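Local atomic coordinates of adenylation domain (Streptomyces sp., PDB entry 5N9X), a protein that belongs to the ANL superfamily of AMP-binding enzymes, as an adenylation domain that holds ATP and threonine in its pockets. Residues A[78-83]-A[134-139]; A[423-428]-A[432-437]; A[487-492]-A[496-501]. All blocks are in the same frame, centred on the assembly; numbering follows the deposited sequence. Where two conformers were deposited one is given.

Contact 1 of 3, residues A[78-83]-A[134-139]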
loop_
_atom_site.group_PDB
_atom_site.type_symbol
_atom_site.label_atom_id
_atom_site.label_comp_id
_atom_site.label_asym_id
_atom_site.label_seq_id
_atom_site.Cartn_x
_atom_site.Cartn_y
_atom_site.Cartn_z
ATOM N N GLY A 78 -15.590 6.641 -5.367
ATOM C CA GLY A 78 -16.988 6.464 -5.708
ATOM C C GLY A 78 -17.145 5.967 -7.136
ATOM O O GLY A 78 -16.152 5.718 -7.839
ATOM N N ALA A 79 -18.401 5.822 -7.554
ATOM C CA ALA A 79 -18.758 5.408 -8.904
ATOM C C ALA A 79 -17.958 6.138 -9.991
ATOM O O ALA A 79 -17.353 5.494 -10.842
ATOM C CB ALA A 79 -20.244 5.608 -9.114
ATOM N N ASN A 80 -17.954 7.469 -9.968
ATOM C CA ASN A 80 -17.306 8.239 -11.026
ATOM C C ASN A 80 -15.808 8.005 -11.093
ATOM O O ASN A 80 -15.245 7.899 -12.168
ATOM C CB ASN A 80 -17.561 9.751 -10.861
ATOM C CG ASN A 80 -19.045 10.114 -10.811
ATOM O OD1 ASN A 80 -19.882 9.537 -11.524
ATOM N ND2 ASN A 80 -19.367 11.100 -9.986
ATOM N N ALA A 81 -15.154 7.945 -9.944
ATOM C CA ALA A 81 -13.712 7.744 -9.911
ATOM C C ALA A 81 -13.326 6.395 -10.524
ATOM O O ALA A 81 -12.348 6.301 -11.273
ATOM C CB ALA A 81 -13.192 7.850 -8.482
ATOM N N ILE A 82 -14.104 5.362 -10.210
ATOM C CA ILE A 82 -13.840 4.023 -10.691
ATOM C C ILE A 82 -14.100 3.923 -12.194
ATOM O O ILE A 82 -13.291 3.332 -12.949
ATOM C CB ILE A 82 -14.719 2.962 -9.949
ATOM C CG1 ILE A 82 -14.382 2.916 -8.456
ATOM C CG2 ILE A 82 -14.556 1.612 -10.595
ATOM C CD1 ILE A 82 -12.927 2.490 -8.149
ATOM N N ALA A 83 -15.237 4.464 -12.623
ATOM C CA ALA A 83 -15.603 4.404 -14.027
ATOM C C ALA A 83 -14.600 5.214 -14.867
ATOM O O ALA A 83 -14.187 4.782 -15.950
ATOM C CB ALA A 83 -17.050 4.913 -14.234
ATOM N N VAL A 134 -11.605 16.684 -18.072
ATOM C CA VAL A 134 -12.867 15.980 -18.018
ATOM C C VAL A 134 -13.346 16.166 -16.589
ATOM O O VAL A 134 -12.641 15.806 -15.651
ATOM C CB VAL A 134 -12.717 14.503 -18.367
ATOM C CG1 VAL A 134 -14.087 13.855 -18.570
ATOM C CG2 VAL A 134 -11.864 14.353 -19.598
ATOM N N THR A 135 -14.515 16.767 -16.408
ATOM C CA THR A 135 -14.997 17.073 -15.062
ATOM C C THR A 135 -15.729 15.875 -14.495
ATOM O O THR A 135 -15.985 14.912 -15.213
ATOM C CB THR A 135 -15.926 18.296 -15.056
ATOM O OG1 THR A 135 -17.086 18.004 -15.843
ATOM C CG2 THR A 135 -15.211 19.500 -15.622
ATOM N N GLU A 136 -16.058 15.926 -13.211
ATOM C CA GLU A 136 -16.803 14.830 -12.624
ATOM C C GLU A 136 -18.188 14.778 -13.247
ATOM O O GLU A 136 -18.716 13.696 -13.516
ATOM C CB GLU A 136 -16.895 14.964 -11.099
ATOM C CG GLU A 136 -17.159 13.626 -10.411
ATOM C CD GLU A 136 -17.220 13.719 -8.898
ATOM O OE1 GLU A 136 -16.664 14.681 -8.321
ATOM O OE2 GLU A 136 -17.835 12.822 -8.289
ATOM N N GLU A 137 -18.770 15.953 -13.476
ATOM C CA GLU A 137 -20.097 16.040 -14.072
ATOM C C GLU A 137 -20.018 15.475 -15.476
ATOM O O GLU A 137 -20.913 14.742 -15.916
ATOM C CB GLU A 137 -20.616 17.483 -14.091
ATOM C CG GLU A 137 -21.798 17.691 -15.035
ATOM C CD GLU A 137 -22.394 19.089 -14.970
ATOM O OE1 GLU A 137 -21.627 20.067 -14.810
ATOM O OE2 GLU A 137 -23.637 19.205 -15.095
ATOM N N ASN A 138 -18.936 15.798 -16.174
ATOM C CA ASN A 138 -18.701 15.207 -17.482
ATOM C C ASN A 138 -18.738 13.678 -17.421
ATOM O O ASN A 138 -19.397 13.051 -18.242
ATOM C CB ASN A 138 -17.367 15.672 -18.056
ATOM C CG ASN A 138 -17.448 17.050 -18.697
ATOM O OD1 ASN A 138 -16.444 17.767 -18.766
ATOM N ND2 ASN A 138 -18.639 17.429 -19.167
ATOM N N VAL A 139 -18.045 13.085 -16.445
ATOM C CA VAL A 139 -17.978 11.629 -16.293
ATOM C C VAL A 139 -19.336 11.016 -15.922
ATOM O O VAL A 139 -19.728 9.992 -16.491
ATOM C CB VAL A 139 -16.915 11.220 -15.226
ATOM C CG1 VAL A 139 -17.111 9.783 -14.750
ATOM C CG2 VAL A 139 -15.507 11.412 -15.782
#

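Contact 2 of 3, residues A[423-428]-A[432-437]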
loop_
_atom_site.group_PDB
_atom_site.type_symbol
_atom_site.label_atom_id
_atom_site.label_comp_id
_atom_site.label_asym_id
_atom_site.label_seq_id
_atom_site.Cartn_x
_atom_site.Cartn_y
_atom_site.Cartn_z
ATOM N N ASP A 423 17.624 1.435 5.461
ATOM C CA ASP A 423 17.390 2.845 5.796
ATOM C C ASP A 423 17.492 3.124 7.306
ATOM O O ASP A 423 18.029 4.143 7.723
ATOM C CB ASP A 423 15.991 3.271 5.307
ATOM C CG ASP A 423 16.018 4.030 3.977
ATOM O OD1 ASP A 423 17.085 4.066 3.313
ATOM O OD2 ASP A 423 14.951 4.564 3.579
ATOM N N LEU A 424 16.965 2.218 8.122
ATOM C CA LEU A 424 16.769 2.491 9.547
ATOM C C LEU A 424 17.817 1.801 10.413
ATOM O O LEU A 424 17.849 1.960 11.626
ATOM C CB LEU A 424 15.359 2.072 9.980
ATOM C CG LEU A 424 14.211 2.781 9.240
ATOM C CD1 LEU A 424 12.829 2.366 9.777
ATOM C CD2 LEU A 424 14.382 4.286 9.295
ATOM N N GLN A 425 18.677 1.033 9.774
ATOM C CA GLN A 425 19.859 0.525 10.434
ATOM C C GLN A 425 20.961 1.569 10.199
ATOM O O GLN A 425 21.605 1.576 9.152
ATOM C CB GLN A 425 20.202 -0.862 9.891
ATOM C CG GLN A 425 21.520 -1.478 10.345
ATOM C CD GLN A 425 21.771 -2.810 9.644
ATOM O OE1 GLN A 425 22.229 -2.848 8.501
ATOM N NE2 GLN A 425 21.437 -3.909 10.318
ATOM N N VAL A 426 21.125 2.474 11.169
ATOM C CA VAL A 426 22.029 3.625 11.071
ATOM C C VAL A 426 23.164 3.554 12.101
ATOM O O VAL A 426 23.092 2.780 13.066
ATOM C CB VAL A 426 21.261 4.964 11.276
ATOM C CG1 VAL A 426 19.964 4.979 10.455
ATOM C CG2 VAL A 426 20.957 5.196 12.753
ATOM N N LYS A 427 24.211 4.355 11.908
ATOM C CA LYS A 427 25.284 4.413 12.899
ATOM C C LYS A 427 25.490 5.820 13.454
ATOM O O LYS A 427 25.352 6.815 12.741
ATOM C CB LYS A 427 26.598 3.829 12.332
ATOM C CG LYS A 427 27.175 4.472 11.087
ATOM C CD LYS A 427 28.441 3.711 10.674
ATOM C CE LYS A 427 29.032 4.247 9.383
ATOM N NZ LYS A 427 28.127 4.017 8.214
ATOM N N LEU A 428 25.780 5.869 14.754
ATOM C CA LEU A 428 25.860 7.105 15.527
ATOM C C LEU A 428 26.945 6.987 16.588
ATOM O O LEU A 428 26.850 6.133 17.478
ATOM C CB LEU A 428 24.516 7.422 16.203
ATOM C CG LEU A 428 24.400 8.752 16.966
ATOM C CD1 LEU A 428 24.819 9.935 16.086
ATOM C CD2 LEU A 428 23.007 8.976 17.570
ATOM N N ARG A 432 26.045 1.006 16.084
ATOM C CA ARG A 432 25.001 0.724 15.086
ATOM C C ARG A 432 23.641 0.630 15.759
ATOM O O ARG A 432 23.486 -0.119 16.731
ATOM C CB ARG A 432 25.264 -0.576 14.339
ATOM C CG ARG A 432 24.160 -0.943 13.365
ATOM C CD ARG A 432 24.249 -2.383 12.897
ATOM N NE ARG A 432 25.064 -2.525 11.696
ATOM C CZ ARG A 432 25.044 -3.595 10.911
ATOM N NH1 ARG A 432 24.244 -4.613 11.198
ATOM N NH2 ARG A 432 25.818 -3.650 9.838
ATOM N N ILE A 433 22.672 1.395 15.264
ATOM C CA ILE A 433 21.357 1.430 15.870
ATOM C C ILE A 433 20.281 0.963 14.904
ATOM O O ILE A 433 20.160 1.467 13.778
ATOM C CB ILE A 433 21.018 2.838 16.376
ATOM C CG1 ILE A 433 22.047 3.287 17.417
ATOM C CG2 ILE A 433 19.622 2.873 16.976
ATOM C CD1 ILE A 433 22.168 4.789 17.596
ATOM N N GLU A 434 19.522 -0.023 15.365
ATOM C CA GLU A 434 18.268 -0.403 14.746
ATOM C C GLU A 434 17.172 0.534 15.224
ATOM O O GLU A 434 16.605 0.297 16.292
ATOM C CB GLU A 434 17.914 -1.840 15.109
ATOM C CG GLU A 434 19.049 -2.795 14.870
ATOM C CD GLU A 434 19.229 -3.103 13.411
ATOM O OE1 GLU A 434 18.220 -3.057 12.673
ATOM O OE2 GLU A 434 20.377 -3.386 13.001
ATOM N N LEU A 435 16.888 1.592 14.462
ATOM C CA LEU A 435 15.885 2.579 14.865
ATOM C C LEU A 435 14.557 1.875 15.168
ATOM O O LEU A 435 13.850 2.213 16.120
ATOM C CB LEU A 435 15.712 3.652 13.778
ATOM C CG LEU A 435 16.928 4.588 13.563
ATOM C CD1 LEU A 435 16.782 5.463 12.338
ATOM C CD2 LEU A 435 17.239 5.450 14.780
ATOM N N SER A 436 14.248 0.862 14.370
ATOM C CA SER A 436 13.018 0.105 14.522
ATOM C C SER A 436 12.922 -0.687 15.840
ATOM O O SER A 436 11.831 -0.862 16.366
ATOM C CB SER A 436 12.863 -0.831 13.321
ATOM O OG SER A 436 11.669 -1.576 13.410
ATOM N N ASP A 437 14.051 -1.157 16.363
ATOM C CA ASP A 437 14.098 -1.789 17.699
ATOM C C ASP A 437 13.834 -0.820 18.850
ATOM O O ASP A 437 13.199 -1.181 19.852
ATOM C CB ASP A 437 15.454 -2.444 17.946
ATOM C CG ASP A 437 15.686 -3.672 17.087
ATOM O OD1 ASP A 437 14.834 -3.997 16.222
ATOM O OD2 ASP A 437 16.759 -4.296 17.267
#

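Contact 3 of 3, residues A[487-492]-A[496-501]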
loop_
_atom_site.group_PDB
_atom_site.type_symbol
_atom_site.label_atom_id
_atom_site.label_comp_id
_atom_site.label_asym_id
_atom_site.label_seq_id
_atom_site.Cartn_x
_atom_site.Cartn_y
_atom_site.Cartn_z
ATOM N N ALA A 487 12.270 6.613 31.762
ATOM C CA ALA A 487 12.575 5.706 32.872
ATOM C C ALA A 487 12.322 4.250 32.513
ATOM O O ALA A 487 13.094 3.377 32.883
ATOM C CB ALA A 487 11.755 6.077 34.103
ATOM N N HIS A 488 11.224 3.996 31.800
ATOM C CA HIS A 488 10.896 2.642 31.344
ATOM C C HIS A 488 11.869 2.083 30.309
ATOM O O HIS A 488 12.271 0.925 30.384
ATOM C CB HIS A 488 9.483 2.599 30.763
ATOM C CG HIS A 488 9.179 1.331 30.027
ATOM N ND1 HIS A 488 8.890 0.143 30.670
ATOM C CD2 HIS A 488 9.122 1.064 28.700
ATOM C CE1 HIS A 488 8.672 -0.797 29.769
ATOM N NE2 HIS A 488 8.803 -0.266 28.568
ATOM N N VAL A 489 12.216 2.906 29.328
ATOM C CA VAL A 489 13.102 2.511 28.247
ATOM C C VAL A 489 14.539 2.232 28.731
ATOM O O VAL A 489 15.264 1.422 28.125
ATOM C CB VAL A 489 13.072 3.607 27.155
ATOM C CG1 VAL A 489 14.232 3.497 26.193
ATOM C CG2 VAL A 489 11.740 3.550 26.406
ATOM N N LYS A 490 14.943 2.880 29.833
ATOM C CA LYS A 490 16.248 2.603 30.456
ATOM C C LYS A 490 16.337 1.158 30.943
ATOM O O LYS A 490 17.432 0.656 31.188
ATOM C CB LYS A 490 16.563 3.532 31.646
ATOM C CG LYS A 490 16.919 4.957 31.307
ATOM C CD LYS A 490 18.222 5.386 31.969
ATOM C CE LYS A 490 19.063 6.153 30.946
ATOM N NZ LYS A 490 20.533 6.146 31.223
ATOM N N THR A 491 15.189 0.511 31.101
ATOM C CA THR A 491 15.113 -0.908 31.430
ATOM C C THR A 491 15.409 -1.778 30.226
ATOM O O THR A 491 16.171 -2.748 30.307
ATOM C CB THR A 491 13.716 -1.276 31.953
ATOM O OG1 THR A 491 13.480 -0.586 33.183
ATOM C CG2 THR A 491 13.562 -2.797 32.145
ATOM N N VAL A 492 14.798 -1.414 29.105
ATOM C CA VAL A 492 14.675 -2.291 27.956
ATOM C C VAL A 492 15.881 -2.244 27.032
ATOM O O VAL A 492 16.209 -3.227 26.374
ATOM C CB VAL A 492 13.409 -1.918 27.157
ATOM C CG1 VAL A 492 12.887 -3.112 26.374
ATOM C CG2 VAL A 492 12.341 -1.421 28.100
ATOM N N TYR A 496 23.313 3.518 24.679
ATOM C CA TYR A 496 23.547 4.136 23.374
ATOM C C TYR A 496 22.297 4.112 22.487
ATOM O O TYR A 496 22.183 4.891 21.541
ATOM C CB TYR A 496 24.725 3.451 22.649
ATOM C CG TYR A 496 24.511 2.033 22.105
ATOM C CD1 TYR A 496 24.622 0.908 22.925
ATOM C CD2 TYR A 496 24.225 1.825 20.762
ATOM C CE1 TYR A 496 24.450 -0.388 22.413
ATOM C CE2 TYR A 496 24.052 0.547 20.238
ATOM C CZ TYR A 496 24.163 -0.556 21.067
ATOM O OH TYR A 496 23.976 -1.812 20.532
ATOM N N MET A 497 21.360 3.224 22.808
ATOM C CA MET A 497 20.134 3.090 22.028
ATOM C C MET A 497 18.964 3.878 22.594
ATOM O O MET A 497 17.862 3.790 22.067
ATOM C CB MET A 497 19.726 1.619 21.911
ATOM C CG MET A 497 20.511 0.817 20.880
ATOM S SD MET A 497 19.954 -0.893 20.855
ATOM C CE MET A 497 18.611 -0.811 19.661
ATOM N N GLN A 498 19.198 4.639 23.660
ATOM C CA GLN A 498 18.128 5.371 24.329
ATOM C C GLN A 498 17.941 6.752 23.725
ATOM O O GLN A 498 18.906 7.505 23.588
ATOM C CB GLN A 498 18.414 5.454 25.830
ATOM C CG GLN A 498 17.947 4.205 26.604
ATOM C CD GLN A 498 18.774 3.922 27.863
ATOM O OE1 GLN A 498 19.430 4.805 28.395
ATOM N NE2 GLN A 498 18.727 2.685 28.346
ATOM N N PRO A 499 16.691 7.073 23.330
ATOM C CA PRO A 499 16.371 8.370 22.714
ATOM C C PRO A 499 16.754 9.529 23.618
ATOM O O PRO A 499 16.503 9.494 24.820
ATOM C CB PRO A 499 14.852 8.298 22.501
ATOM C CG PRO A 499 14.548 6.817 22.456
ATOM C CD PRO A 499 15.502 6.213 23.449
ATOM N N SER A 500 17.385 10.539 23.031
ATOM C CA SER A 500 17.895 11.685 23.770
ATOM C C SER A 500 16.807 12.698 24.073
ATOM O O SER A 500 16.918 13.475 25.015
ATOM C CB SER A 500 19.031 12.342 22.979
ATOM O OG SER A 500 19.013 13.744 23.156
ATOM N N GLN A 501 15.755 12.690 23.260
ATOM C CA GLN A 501 14.662 13.647 23.404
ATOM C C GLN A 501 13.353 12.966 23.009
ATOM O O GLN A 501 13.325 12.184 22.058
ATOM C CB GLN A 501 14.911 14.917 22.549
ATOM C CG GLN A 501 14.165 16.183 23.031
ATOM C CD GLN A 501 14.874 17.511 22.663
ATOM O OE1 GLN A 501 16.105 17.590 22.610
ATOM N NE2 GLN A 501 14.082 18.550 22.401
#

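Contact 1 of 3, residues A[78-83]-A[134-139]
The amide of Asn80 and the carboxylate of Glu136 are turned 74° from one another and so do not stack. Asn80 ND2 gives an N-H to Glu136 OE2 at 2.9 Å; the oxygen lies in the amide plane and offers its anti lone pair, the one away from OE1. Glu136 CG, one carbon back from the carboxylate, also comes within 3.4 Å of Asn80 ND2, and the two side chains cross at about a right angle. This is a meeting of two helix starts in a parallel alpha/beta layer: helix 79-90 follows strand 70-74, helix 136-141 follows the outermost strand 133-134, and both strands belong to one four-stranded sheet. The helix that begins at Ala79 also forms the link of a beta-alpha-beta crossover to the neighbouring parallel strand 94-97.

Glu136 reaches across because CG stands anti to the backbone N (chi1 -157°) and the chain beyond it runs extended. One turn later the contact is apolar. Val139 CG1 packs 3.9 Å from Asn80 CB and also faces Asn80 O, so this methyl of the buried Val139 packs on the backbone side of Asn80, away from the amide that makes the hydrogen bond. Trp52 of helix 46-62 touches Asn80 and donates through NE1 to Val139 O, while Met75 touches Asn80, Glu136 and Val139, so the same neighbours bind both sides of the joint.

The helix carrying Glu136 starts with a capping box, in which Thr135 OG1 accepts from Asn138 N at 2.9 Å and Asn138 OD1 accepts from Thr135 N at 3.2 Å.

Contact 2 of 3, residues A[423-428]-A[432-437]
Backbone bonds carry the pairing of Val426 with Ile433, each N-H meeting the other residue's carbonyl; Val426 N lies 3.0 Å from Ile433 O. Leu435 N adds a further bond to Leu424 O, also 3.0 Å long, and so ties the first residue of helix 435-443 to the start of the opposing segment. Gln425 CA and Arg432 CA supplement the ladder with CA-H...O contacts to Ile433 O and Val426 O respectively.

The two segments form a tight antiparallel beta hairpin, strands 425-428 and 431-434, whose short segments run 141° apart and are therefore markedly twisted. Its sequence fits the core motif that opens the C-terminal part of adenylation domains, in which Asp423 probably matches the hinge aspartate of relatives.

Polar side chains gather on the face of Gln425, Arg432 and Glu434. Gln425 extends with CG anti to its own N (chi1 172°), running alongside Glu434, and NE2 donates to Glu434 OE2 over 2.9 Å in a nearly straight bond. The oxygen uses its syn lone pair, with the carboxylate turned 87° from the amide plane. In the conformer of Arg432 given here, one of two deposited, the guanidinium lies stacked on that amide, Gln425 CD lying 3.4 Å above its plane, displaced toward the rim.

Val426 and Ile433 lie on the other face, and nearby leucines extend the apolar contacts. Leu435 CD1 touches Val426 CG1 at 3.7 Å and Leu424 CD2 at 4.1 Å, while Ile433 CD1 reaches Leu428 CB at 3.8 Å. Strand 463-470 adjoins these apolar residues, where Leu465 meets Leu435 and Ser463 meets Leu428.

Contact 3 of 3, residues A[487-492]-A[496-501]
Val489 and Gln498 supply the apolar part of this contact: the valine methyl CG1 lies 3.8 Å from Gln498 CG as the two side chains slide past each other in opposite directions. The same methyl reaches the ring carbon CD of Pro499 at 4.1 Å. With CG1 anti to the backbone N (chi1 164°), a single branch of Val489 serves both neighbours.

The polar part is looser. Gln498 runs out extended across the Lys490 side chain at about a right angle, with OE1 beside the lysine tail. Lys490 NZ is 3.3 Å from Gln498 OE1, but the angle is too poor for a hydrogen bond, and the still shorter approach of CE leaves the exact placement of this exposed tail doubtful. At the other end of the amide, NE2 comes within 3.3 Å of Lys490 CA and gives a weak hydrogen bond to Leu493 O, which follows the helical segment.

Within the alpha/beta C-terminal domain, the chain leading to strand 501-505 turns back along the last turns of helix 482-492. Helix 435-443 packs beside it, Val442 on Val489 and Val438 on Pro499, and Cys467 of strand 463-470 touches Pro499.

The three contacts follow one another along the chain without overlap. Contact 1 belongs to the large AMP-binding part, at a four-stranded parallel sheet; its centre lies about 45 Å from that of contact 2 and 52 Å from that of contact 3, across the centre of the chain. Contacts 2 and 3 are neighbours, centres about 14 Å apart; helix 435-443 begins within contact 2 and packs on contact 3, and strand 463-470 touches both. They touch directly: Tyr496 packs on Arg432 and Ile433, Met497 on Glu434 and Asp437. The hairpin thus packs directly against the C-terminal unit, and its Leu424 side chain lies about 8 Å from the bound ATP, whereas contact 1 is local packing in the large part.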